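Local coordinates for protein EmGH1 (Erythrobacter marinus, PDB 5Z87) that probably hydrolyses beta-glucosidic bonds as a family 3 glycoside hydrolase and carries a magnesium ion in its fibronectin type III-like domain, at residues G198-V203 against G638-K643; Q686-V691 against G746-G751; L709-S714 against G764-M769; R718-K723 against F750-A755. All coordinates share one frame; numbering follows the deposited sequence. Where two conformers were deposited one is given.

Contact 1: G198-V203 against G638-K643; sequences GEDPHV and GYYYQK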
# COMPACT_ATOMS: atom_id res chain seq x y z
N GLY A 198 0.95 -14.01 11.53
CA GLY A 198 0.11 -14.00 10.36
C GLY A 198 -0.61 -12.69 10.17
O GLY A 198 -0.26 -11.65 10.75
N GLU A 199 -1.66 -12.74 9.34
CA GLU A 199 -2.43 -11.57 8.98
C GLU A 199 -3.70 -11.40 9.81
O GLU A 199 -4.32 -10.32 9.76
CB GLU A 199 -2.81 -11.64 7.48
CG GLU A 199 -3.91 -12.67 7.14
CD GLU A 199 -4.11 -12.87 5.62
OE1 GLU A 199 -3.12 -12.75 4.87
OE2 GLU A 199 -5.26 -13.15 5.20
N ASP A 200 -4.13 -12.40 10.53
CA ASP A 200 -5.47 -12.30 11.10
C ASP A 200 -5.43 -11.73 12.52
O ASP A 200 -4.67 -12.25 13.36
CB ASP A 200 -6.15 -13.65 11.14
CG ASP A 200 -7.52 -13.58 11.76
OD1 ASP A 200 -8.35 -12.80 11.25
OD2 ASP A 200 -7.76 -14.27 12.76
N PRO A 201 -6.24 -10.71 12.83
CA PRO A 201 -6.23 -10.17 14.20
C PRO A 201 -6.62 -11.18 15.26
O PRO A 201 -6.00 -11.20 16.34
CB PRO A 201 -7.23 -9.00 14.12
CG PRO A 201 -7.18 -8.58 12.66
CD PRO A 201 -7.08 -9.90 11.93
N HIS A 202 -7.60 -12.04 14.99
CA HIS A 202 -8.00 -13.01 16.02
C HIS A 202 -6.88 -14.01 16.31
O HIS A 202 -6.59 -14.30 17.48
CB HIS A 202 -9.27 -13.74 15.60
CG HIS A 202 -9.68 -14.82 16.56
ND1 HIS A 202 -10.36 -14.56 17.73
CD2 HIS A 202 -9.47 -16.16 16.53
CE1 HIS A 202 -10.57 -15.70 18.37
NE2 HIS A 202 -10.04 -16.68 17.66
N VAL A 203 -6.24 -14.53 15.26
CA VAL A 203 -5.15 -15.49 15.45
C VAL A 203 -4.00 -14.85 16.21
O VAL A 203 -3.45 -15.44 17.15
CB VAL A 203 -4.69 -16.06 14.09
CG1 VAL A 203 -3.28 -16.64 14.20
CG2 VAL A 203 -5.69 -17.11 13.57
N GLY A 638 -3.44 -8.77 -0.22
CA GLY A 638 -4.39 -9.84 -0.42
C GLY A 638 -4.97 -10.47 0.83
O GLY A 638 -5.65 -11.49 0.73
N TYR A 639 -4.74 -9.87 2.00
CA TYR A 639 -5.27 -10.46 3.23
C TYR A 639 -6.79 -10.59 3.13
O TYR A 639 -7.47 -9.75 2.54
CB TYR A 639 -4.86 -9.62 4.45
CG TYR A 639 -5.24 -8.15 4.37
CD1 TYR A 639 -6.52 -7.73 4.71
CD2 TYR A 639 -4.30 -7.19 3.98
CE1 TYR A 639 -6.87 -6.39 4.64
CE2 TYR A 639 -4.64 -5.85 3.91
CZ TYR A 639 -5.93 -5.45 4.24
OH TYR A 639 -6.28 -4.10 4.16
N TYR A 640 -7.31 -11.67 3.72
CA TYR A 640 -8.67 -12.13 3.43
C TYR A 640 -9.74 -11.15 3.90
O TYR A 640 -10.80 -11.08 3.28
CB TYR A 640 -8.93 -13.52 4.06
CG TYR A 640 -9.25 -13.48 5.54
CD1 TYR A 640 -8.25 -13.58 6.50
CD2 TYR A 640 -10.57 -13.33 5.98
CE1 TYR A 640 -8.55 -13.53 7.86
CE2 TYR A 640 -10.87 -13.27 7.32
CZ TYR A 640 -9.87 -13.37 8.25
OH TYR A 640 -10.21 -13.30 9.58
N TYR A 641 -9.51 -10.41 5.00
CA TYR A 641 -10.60 -9.62 5.59
C TYR A 641 -10.73 -8.28 4.88
O TYR A 641 -10.70 -7.23 5.52
CB TYR A 641 -10.42 -9.43 7.11
CG TYR A 641 -9.01 -9.07 7.52
CD1 TYR A 641 -8.04 -10.06 7.66
CD2 TYR A 641 -8.65 -7.75 7.75
CE1 TYR A 641 -6.75 -9.74 8.01
CE2 TYR A 641 -7.34 -7.42 8.10
CZ TYR A 641 -6.40 -8.42 8.24
OH TYR A 641 -5.10 -8.11 8.60
N GLN A 642 -10.85 -8.33 3.55
CA GLN A 642 -11.02 -7.12 2.76
C GLN A 642 -12.33 -6.43 3.11
O GLN A 642 -13.30 -7.07 3.52
CB GLN A 642 -10.99 -7.44 1.26
CG GLN A 642 -9.68 -8.05 0.75
CD GLN A 642 -8.56 -7.03 0.73
OE1 GLN A 642 -8.73 -5.91 0.26
NE2 GLN A 642 -7.40 -7.41 1.27
N LYS A 643 -12.36 -5.12 2.92
CA LYS A 643 -13.61 -4.38 2.89
C LYS A 643 -14.41 -4.86 1.68
O LYS A 643 -13.83 -5.52 0.82
CB LYS A 643 -13.32 -2.87 2.81
CG LYS A 643 -12.55 -2.33 4.00
CD LYS A 643 -13.29 -2.61 5.30
CE LYS A 643 -12.75 -1.76 6.45
NZ LYS A 643 -13.05 -0.34 6.15

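Contact 2: Q686-V691 against G746-G751; sequences QDRLRV and GPEDFG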
# COMPACT_ATOMS: atom_id res chain seq x y z
N GLN A 686 -26.34 -6.94 23.86
CA GLN A 686 -25.33 -7.34 24.83
C GLN A 686 -25.28 -8.84 25.07
O GLN A 686 -24.49 -9.29 25.91
CB GLN A 686 -25.54 -6.60 26.14
CG GLN A 686 -25.25 -5.10 26.02
CD GLN A 686 -23.88 -4.82 25.40
OE1 GLN A 686 -22.86 -5.39 25.82
NE2 GLN A 686 -23.85 -3.95 24.39
N ASP A 687 -26.08 -9.63 24.36
CA ASP A 687 -26.13 -11.07 24.60
C ASP A 687 -24.95 -11.79 23.99
O ASP A 687 -24.36 -11.35 23.00
CB ASP A 687 -27.41 -11.67 24.03
CG ASP A 687 -28.64 -11.18 24.74
OD1 ASP A 687 -28.48 -10.57 25.82
OD2 ASP A 687 -29.76 -11.42 24.24
N ARG A 688 -24.61 -12.94 24.58
CA ARG A 688 -23.73 -13.92 23.97
C ARG A 688 -24.56 -14.97 23.24
O ARG A 688 -25.72 -15.21 23.57
CB ARG A 688 -22.83 -14.57 25.02
CG ARG A 688 -22.02 -13.55 25.82
CD ARG A 688 -20.91 -14.21 26.61
NE ARG A 688 -19.90 -14.82 25.75
CZ ARG A 688 -18.92 -14.16 25.14
NH1 ARG A 688 -18.81 -12.84 25.27
NH2 ARG A 688 -18.04 -14.82 24.39
N LEU A 689 -23.94 -15.62 22.25
CA LEU A 689 -24.64 -16.55 21.38
C LEU A 689 -23.80 -17.81 21.20
O LEU A 689 -22.62 -17.74 20.86
CB LEU A 689 -24.92 -15.92 20.01
CG LEU A 689 -25.60 -16.84 18.98
CD1 LEU A 689 -27.06 -17.05 19.36
CD2 LEU A 689 -25.48 -16.25 17.59
N ARG A 690 -24.42 -18.96 21.40
CA ARG A 690 -23.76 -20.23 21.14
C ARG A 690 -23.98 -20.64 19.69
O ARG A 690 -25.08 -20.50 19.15
CB ARG A 690 -24.26 -21.30 22.10
CG ARG A 690 -24.04 -20.92 23.56
CD ARG A 690 -23.98 -22.14 24.44
NE ARG A 690 -25.31 -22.70 24.64
CZ ARG A 690 -25.59 -23.68 25.49
NH1 ARG A 690 -24.62 -24.23 26.22
NH2 ARG A 690 -26.84 -24.12 25.60
N VAL A 691 -22.92 -21.14 19.05
CA VAL A 691 -22.97 -21.62 17.68
C VAL A 691 -22.23 -22.95 17.62
O VAL A 691 -21.13 -23.07 18.16
CB VAL A 691 -22.37 -20.61 16.69
CG1 VAL A 691 -22.34 -21.19 15.29
CG2 VAL A 691 -23.17 -19.31 16.71
N GLY A 746 -19.98 -12.94 21.31
CA GLY A 746 -20.61 -11.88 22.06
C GLY A 746 -20.39 -10.50 21.49
O GLY A 746 -19.91 -10.33 20.36
N PRO A 747 -20.73 -9.48 22.28
CA PRO A 747 -20.62 -8.08 21.81
C PRO A 747 -19.25 -7.71 21.26
O PRO A 747 -19.17 -6.97 20.27
CB PRO A 747 -20.92 -7.27 23.08
CG PRO A 747 -21.76 -8.18 23.91
CD PRO A 747 -21.23 -9.56 23.67
N GLU A 748 -18.18 -8.18 21.89
CA GLU A 748 -16.84 -7.89 21.42
C GLU A 748 -16.58 -8.54 20.07
O GLU A 748 -15.65 -8.13 19.37
CB GLU A 748 -15.80 -8.36 22.44
CG GLU A 748 -15.60 -9.88 22.46
CD GLU A 748 -16.58 -10.65 23.38
OE1 GLU A 748 -17.68 -10.11 23.69
OE2 GLU A 748 -16.25 -11.81 23.76
N ASP A 749 -17.38 -9.53 19.70
CA ASP A 749 -17.23 -10.20 18.41
C ASP A 749 -18.08 -9.57 17.33
O ASP A 749 -17.62 -9.40 16.20
CB ASP A 749 -17.59 -11.68 18.56
CG ASP A 749 -16.68 -12.39 19.54
OD1 ASP A 749 -15.45 -12.35 19.34
OD2 ASP A 749 -17.20 -12.96 20.52
N PHE A 750 -19.32 -9.20 17.68
CA PHE A 750 -20.29 -8.70 16.72
C PHE A 750 -20.13 -7.21 16.42
O PHE A 750 -20.59 -6.75 15.37
CB PHE A 750 -21.70 -8.94 17.24
CG PHE A 750 -22.05 -10.38 17.39
CD1 PHE A 750 -21.70 -11.29 16.42
CD2 PHE A 750 -22.76 -10.81 18.51
CE1 PHE A 750 -22.05 -12.63 16.55
CE2 PHE A 750 -23.11 -12.14 18.65
CZ PHE A 750 -22.77 -13.05 17.66
N GLY A 751 -19.52 -6.45 17.32
CA GLY A 751 -19.36 -5.03 17.15
C GLY A 751 -17.96 -4.68 16.68
O GLY A 751 -17.16 -5.54 16.33

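Contact 3: L709-S714 against G764-M769; sequences LYIRDS and GEIVIM. With MG (magnesium ion), chain E.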
# COMPACT_ATOMS: atom_id res chain seq x y z
N LEU A 709 -14.42 -20.31 12.39
CA LEU A 709 -15.63 -19.50 12.49
C LEU A 709 -15.33 -18.06 12.06
O LEU A 709 -14.30 -17.49 12.44
CB LEU A 709 -16.18 -19.52 13.92
CG LEU A 709 -17.56 -18.90 14.17
CD1 LEU A 709 -18.67 -19.82 13.69
CD2 LEU A 709 -17.74 -18.60 15.65
N TYR A 710 -16.23 -17.48 11.26
CA TYR A 710 -16.09 -16.12 10.75
C TYR A 710 -17.44 -15.41 10.85
O TYR A 710 -18.49 -16.05 10.91
CB TYR A 710 -15.66 -16.08 9.27
CG TYR A 710 -14.36 -16.77 8.95
CD1 TYR A 710 -14.30 -18.16 8.81
CD2 TYR A 710 -13.19 -16.03 8.73
CE1 TYR A 710 -13.08 -18.80 8.50
CE2 TYR A 710 -11.98 -16.66 8.41
CZ TYR A 710 -11.94 -18.05 8.29
OH TYR A 710 -10.75 -18.68 7.98
N ILE A 711 -17.40 -14.08 10.85
CA ILE A 711 -18.63 -13.30 10.82
C ILE A 711 -18.52 -12.19 9.79
O ILE A 711 -17.43 -11.77 9.40
CB ILE A 711 -19.00 -12.70 12.20
CG1 ILE A 711 -17.98 -11.62 12.58
CG2 ILE A 711 -19.09 -13.79 13.28
CD1 ILE A 711 -18.57 -10.50 13.37
N ARG A 712 -19.68 -11.71 9.35
CA ARG A 712 -19.80 -10.51 8.54
C ARG A 712 -20.90 -9.64 9.13
O ARG A 712 -22.03 -10.10 9.29
CB ARG A 712 -20.10 -10.85 7.07
CG ARG A 712 -20.82 -9.76 6.26
CD ARG A 712 -19.93 -8.55 5.96
NE ARG A 712 -20.59 -7.57 5.09
CZ ARG A 712 -20.14 -6.34 4.86
NH1 ARG A 712 -20.81 -5.52 4.06
NH2 ARG A 712 -19.02 -5.93 5.42
N ASP A 713 -20.56 -8.40 9.46
CA ASP A 713 -21.54 -7.42 9.91
C ASP A 713 -22.09 -6.77 8.64
O ASP A 713 -21.44 -5.91 8.05
CB ASP A 713 -20.89 -6.44 10.87
CG ASP A 713 -21.86 -5.44 11.44
OD1 ASP A 713 -23.08 -5.55 11.18
OD2 ASP A 713 -21.38 -4.53 12.15
N SER A 714 -23.29 -7.20 8.23
CA SER A 714 -23.82 -6.86 6.90
C SER A 714 -23.90 -5.35 6.70
O SER A 714 -23.52 -4.84 5.63
CB SER A 714 -25.20 -7.48 6.70
OG SER A 714 -25.13 -8.89 6.68
N GLY A 764 -29.10 -5.14 13.72
CA GLY A 764 -29.03 -5.59 12.35
C GLY A 764 -28.40 -6.96 12.21
O GLY A 764 -28.04 -7.61 13.19
N GLU A 765 -28.25 -7.37 10.96
CA GLU A 765 -27.92 -8.75 10.62
C GLU A 765 -26.44 -9.04 10.79
O GLU A 765 -25.58 -8.23 10.45
CB GLU A 765 -28.34 -9.03 9.18
CG GLU A 765 -27.96 -10.40 8.68
CD GLU A 765 -28.22 -10.55 7.19
OE1 GLU A 765 -27.41 -10.04 6.37
OE2 GLU A 765 -29.26 -11.16 6.85
N ILE A 766 -26.14 -10.23 11.30
CA ILE A 766 -24.80 -10.79 11.30
C ILE A 766 -24.85 -12.11 10.56
O ILE A 766 -25.73 -12.94 10.83
CB ILE A 766 -24.25 -11.00 12.72
CG1 ILE A 766 -24.38 -9.72 13.57
CG2 ILE A 766 -22.81 -11.51 12.64
CD1 ILE A 766 -23.39 -8.60 13.18
N VAL A 767 -23.93 -12.29 9.61
CA VAL A 767 -23.75 -13.57 8.93
C VAL A 767 -22.67 -14.32 9.69
O VAL A 767 -21.60 -13.78 9.96
CB VAL A 767 -23.35 -13.36 7.46
CG1 VAL A 767 -23.31 -14.71 6.71
CG2 VAL A 767 -24.31 -12.42 6.76
N ILE A 768 -22.97 -15.56 10.07
CA ILE A 768 -22.02 -16.42 10.78
C ILE A 768 -21.61 -17.53 9.83
O ILE A 768 -22.47 -18.19 9.23
CB ILE A 768 -22.63 -16.99 12.08
CG1 ILE A 768 -22.88 -15.87 13.09
CG2 ILE A 768 -21.72 -18.03 12.68
CD1 ILE A 768 -23.73 -16.30 14.25
N MET A 769 -20.30 -17.72 9.66
CA MET A 769 -19.76 -18.64 8.68
C MET A 769 -18.82 -19.63 9.35
O MET A 769 -18.13 -19.30 10.32
CB MET A 769 -19.03 -17.89 7.57
CG MET A 769 -19.93 -16.95 6.76
SD MET A 769 -18.97 -15.65 5.96
CE MET A 769 -18.87 -14.48 7.29
MG MG E . -24.66 -4.37 11.53
O HOH W 1 -23.39 -3.20 12.81
O HOH W 2 -25.70 -5.64 10.20
O HOH W 3 -26.07 -2.87 11.67
O HOH W 4 -25.26 -5.38 13.39

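Contact 4: R718-K723 against F750-A755; sequences RARPIK and FGYRDA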
# COMPACT_ATOMS: atom_id res chain seq x y z
N ARG A 718 -19.52 2.16 9.99
CA ARG A 718 -18.36 2.18 9.11
C ARG A 718 -18.24 0.83 8.40
O ARG A 718 -18.55 -0.22 8.98
CB ARG A 718 -17.09 2.47 9.89
CG ARG A 718 -17.09 3.87 10.42
CD ARG A 718 -15.74 4.39 10.68
NE ARG A 718 -15.81 5.74 11.20
CZ ARG A 718 -14.84 6.64 11.11
NH1 ARG A 718 -13.69 6.34 10.48
NH2 ARG A 718 -15.02 7.83 11.65
N ALA A 719 -17.81 0.87 7.14
CA ALA A 719 -17.73 -0.35 6.34
C ALA A 719 -16.78 -1.36 6.99
O ALA A 719 -15.66 -1.02 7.37
CB ALA A 719 -17.26 -0.00 4.94
N ARG A 720 -17.23 -2.60 7.09
CA ARG A 720 -16.49 -3.65 7.76
C ARG A 720 -16.13 -4.76 6.79
O ARG A 720 -16.71 -4.85 5.69
CB ARG A 720 -17.32 -4.21 8.93
CG ARG A 720 -17.52 -3.18 10.02
CD ARG A 720 -18.19 -3.77 11.23
NE ARG A 720 -17.49 -4.93 11.78
CZ ARG A 720 -17.90 -5.57 12.87
NH1 ARG A 720 -18.98 -5.15 13.51
NH2 ARG A 720 -17.24 -6.64 13.32
N PRO A 721 -15.18 -5.63 7.14
CA PRO A 721 -14.72 -6.63 6.18
C PRO A 721 -15.84 -7.57 5.76
O PRO A 721 -16.85 -7.74 6.44
CB PRO A 721 -13.62 -7.38 6.95
CG PRO A 721 -13.11 -6.39 7.91
CD PRO A 721 -14.36 -5.65 8.36
N ILE A 722 -15.64 -8.19 4.59
CA ILE A 722 -16.61 -9.17 4.11
C ILE A 722 -16.62 -10.43 4.96
O ILE A 722 -17.59 -11.20 4.91
CB ILE A 722 -16.34 -9.53 2.63
CG1 ILE A 722 -14.99 -10.25 2.50
CG2 ILE A 722 -16.36 -8.30 1.77
CD1 ILE A 722 -14.62 -10.56 1.06
N LYS A 723 -15.56 -10.68 5.73
CA LYS A 723 -15.55 -11.74 6.73
C LYS A 723 -14.38 -11.52 7.68
O LYS A 723 -13.35 -10.98 7.30
CB LYS A 723 -15.45 -13.13 6.08
CG LYS A 723 -14.28 -13.28 5.16
CD LYS A 723 -14.23 -14.68 4.59
CE LYS A 723 -15.31 -14.89 3.56
NZ LYS A 723 -14.73 -15.56 2.34
N PHE A 750 -19.32 -9.20 17.68
CA PHE A 750 -20.29 -8.70 16.72
C PHE A 750 -20.13 -7.21 16.42
O PHE A 750 -20.59 -6.75 15.37
CB PHE A 750 -21.70 -8.94 17.24
CG PHE A 750 -22.05 -10.38 17.39
CD1 PHE A 750 -21.70 -11.29 16.42
CD2 PHE A 750 -22.76 -10.81 18.51
CE1 PHE A 750 -22.05 -12.63 16.55
CE2 PHE A 750 -23.11 -12.14 18.65
CZ PHE A 750 -22.77 -13.05 17.66
N GLY A 751 -19.52 -6.45 17.32
CA GLY A 751 -19.36 -5.03 17.15
C GLY A 751 -17.96 -4.68 16.68
O GLY A 751 -17.16 -5.54 16.33
N TYR A 752 -17.67 -3.38 16.68
CA TYR A 752 -16.35 -2.91 16.31
C TYR A 752 -16.08 -1.64 17.10
O TYR A 752 -17.00 -1.00 17.60
CB TYR A 752 -16.24 -2.66 14.79
CG TYR A 752 -16.88 -1.38 14.33
CD1 TYR A 752 -18.25 -1.27 14.16
CD2 TYR A 752 -16.10 -0.26 14.07
CE1 TYR A 752 -18.83 -0.07 13.74
CE2 TYR A 752 -16.66 0.93 13.64
CZ TYR A 752 -18.01 1.02 13.48
OH TYR A 752 -18.54 2.23 13.06
N ARG A 753 -14.80 -1.29 17.20
CA ARG A 753 -14.37 -0.14 17.99
C ARG A 753 -14.28 1.10 17.12
O ARG A 753 -13.76 1.04 16.00
CB ARG A 753 -13.02 -0.43 18.65
CG ARG A 753 -13.10 -1.58 19.63
CD ARG A 753 -11.92 -1.58 20.60
NE ARG A 753 -12.03 -2.71 21.50
CZ ARG A 753 -12.63 -2.66 22.69
NH1 ARG A 753 -13.14 -1.52 23.13
NH2 ARG A 753 -12.71 -3.75 23.43
N ASP A 754 -14.81 2.22 17.62
CA ASP A 754 -14.74 3.48 16.87
C ASP A 754 -13.33 4.07 17.00
O ASP A 754 -12.43 3.47 17.60
CB ASP A 754 -15.83 4.45 17.32
CG ASP A 754 -15.63 5.00 18.75
OD1 ASP A 754 -14.49 5.04 19.29
OD2 ASP A 754 -16.64 5.44 19.33
N ALA A 755 -13.13 5.27 16.46
CA ALA A 755 -11.79 5.85 16.43
C ALA A 755 -11.25 6.13 17.82
O ALA A 755 -10.03 6.26 17.98
CB ALA A 755 -11.78 7.14 15.59
O HOH W 5 -17.62 5.04 13.78

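Contact 1: G198-V203 against G638-K643
E199, D200 and P201, at the N-terminal end of helix 201-216 in the TIM-barrel part of this family 3 enzyme, meet three consecutive tyrosines, Y639, Y640 and Y641, on a loop of the C-terminal family domain. D200 is the N-cap of the helix: its OD2 accepts from V203 N at 2.9 Å. With CG anti to the backbone N (chi1 178°), the other oxygen is left for Y640, whose OH donates to D200 OD1 at 2.5 Å from above the carboxylate plane. The short side chain of aspartate suits this double task. The Y640 hydroxyl is also bonded to M725 N.

E199 extends its chain across to the tyrosine loop. Its OE2 accepts from Y640 N at 2.9 Å, again from above the carboxylate, while OE1 takes T628 N. The carboxylate lies almost flat with the Y640 ring, 19° away from its plane, but stands nearly upright to the ring of Y639, whose CB is 3.5 Å from E199 CD. A leucine here would offer no oxygen, and would probably leave the backbone N-H groups of Y640 and T628 without this acceptor.

The Y641 ring is sandwiched. Y639 CD1 sits over the centre of one face, and on the opposite face P201 CD makes a CH-pi contact, 4.3 Å from the ring centroid. Held between them, Y641 points its hydroxyl at the backbone: OH donates to E199 O at 2.6 Å, in the carbonyl plane.

Contact 2: Q686-V691 against G746-G751
R688 and G746 bring their backbones closest, CA to CA 4.2 Å, where an irregular lead-in to strand 689-697 passes the start of the short helix 747-750. G746 is the N-cap residue, and its carbonyl oxygen receives both D749 N and F750 N. In return D749 OD2 accepts from G746 N at 2.9 Å through its anti lone pair. Glycine suits the position, since with R688 placed as it is a CB would come too close to NH1.

P747, whose missing N-H costs nothing in a first helical turn, turns its ring toward the incoming chain, with CG 3.6 Å from Q686 OE1 and CD 3.7 Å from D687 O. A glycine in its place would probably open a gap beneath Q686 and leave the first turn of the helix freer to flex.

All this lies in the fibronectin type III-like beta-sandwich, where strand 689-697 pairs with strand 738-745 just ahead of the helix. At the exposed margin R688 bends at chi3 (65°) and brings its guanidinium edge to E748: NH1 meets the syn lone pair of OE2 at 3.1 Å in a nearly straight hydrogen bond (165°) that is part of a salt bridge, with a weaker bond to OE1. R688 NE pairs with E744. On the buried side, L689 crosses F750 at about a right angle, CD2 lying 4.2 Å from CZ, and both side chains reach I782 in the hydrophobic interior.

Contact 3: L709-S714 against G764-M769
D713 and I766 face each other as a non-hydrogen-bonded pair between antiparallel strands 709-713 and 764-769, neighbours in one sheet of the fibronectin type III-like sandwich. The axes of the two strand segments approach to 4.6 Å, and the flanking pairs Y710-M769 and R712-V767 each close two backbone hydrogen bonds.

The side chain of D713 begins in an apolar setting, CB lying 4.0 Å from I766 CD1. Its CG, anti to the backbone N (chi1 -176°), carries the carboxylate past that methyl and out to the magnesium ion. OD1 binds the metal at 2.0 Å while still touching I766 CD1; four waters and the carbonyl oxygen of I715 make up the rest of the six ligands. The other oxygen stays off the metal: D713 OD2 accepts from the oxygen of water 1 at 2.5 Å, that water being itself a metal ligand, and forms a salt bridge with R720. A carboxylate is apt here, since one oxygen can ligate while the other steadies the shell. The partner strand joins in through water 2, which binds magnesium and donates to E765 O at 2.6 Å.

Just beyond the metal ligand, S714 OG donates to the anti lone pair of E765 OE1 at 2.6 Å, joining the ends of the two segments. On the face opposite D713 and I766, flexible M769 bends at chi3 (-85°), which lays its methyl CE over the backbone of the neighbouring strand, 3.4 Å from I711 C.

Contact 4: R718-K723 against F750-A755
R720 and R718 make a buried, largely polar contact with the chain that leaves helix 747-750, at the place where the loop between strands 703-713 and 724-733 crosses it in the fibronectin type III-like domain. R720 does most of the work. Its chain bends at chi3 (56°), which swings the guanidinium onto the end of the short helix, and NH1 donates to F750 O at 2.9 Å, the N-H-to-O angle being 153°. The nitrogen comes from above the carbonyl plane. A positive group at this C-terminal helix end is likely to be favoured by the carbonyls gathered there.

Y752 packs against the arginine: its CB covers one guanidinium face, and R720 CD lies 3.9 Å from Y752 CD1, the guanidinium and ring planes standing 49° apart. Tyrosine suits the spot because its ring lines the aliphatic stem while its hydroxyl reaches a polar margin. There OH bonds S717 OG and comes within 3.4 Å of R718 CG; water 5 sits 3.0 Å from Y752 OH and accepts weakly from R718 NE. Beyond it, R718 NH1 donates to D285 O of the second subunit.

R720 NH2 also forms a salt bridge with E724, which probably helps offset the buried charge. Through its pairing with D713, a direct magnesium ligand, R720 is a second-shell residue, its guanidinium probably helping to orient that carboxylate in a hydrated metal site.

Contacts 2, 3 and 4 all belong to the fibronectin type III-like domain, whereas contact 1 joins the barrel to a loop of the family 3 C-terminal domain. Contacts 1, 3 and 4 are buried; contact 2 is mixed, its salt bridge lying at the surface and its leucine-phenylalanine pair inside. Their chemistry follows their place: tyrosines and carboxylates at the domain junction, regular strand pairing in the sheet, arginine bonds between a loop and the end of a short helix. Contacts 2 and 4 share F750 and G751, and contact 3 meets contact 4 at the magnesium site. Contact 1 touches contact 4 where Q642 approaches I722, and both reach the second subunit.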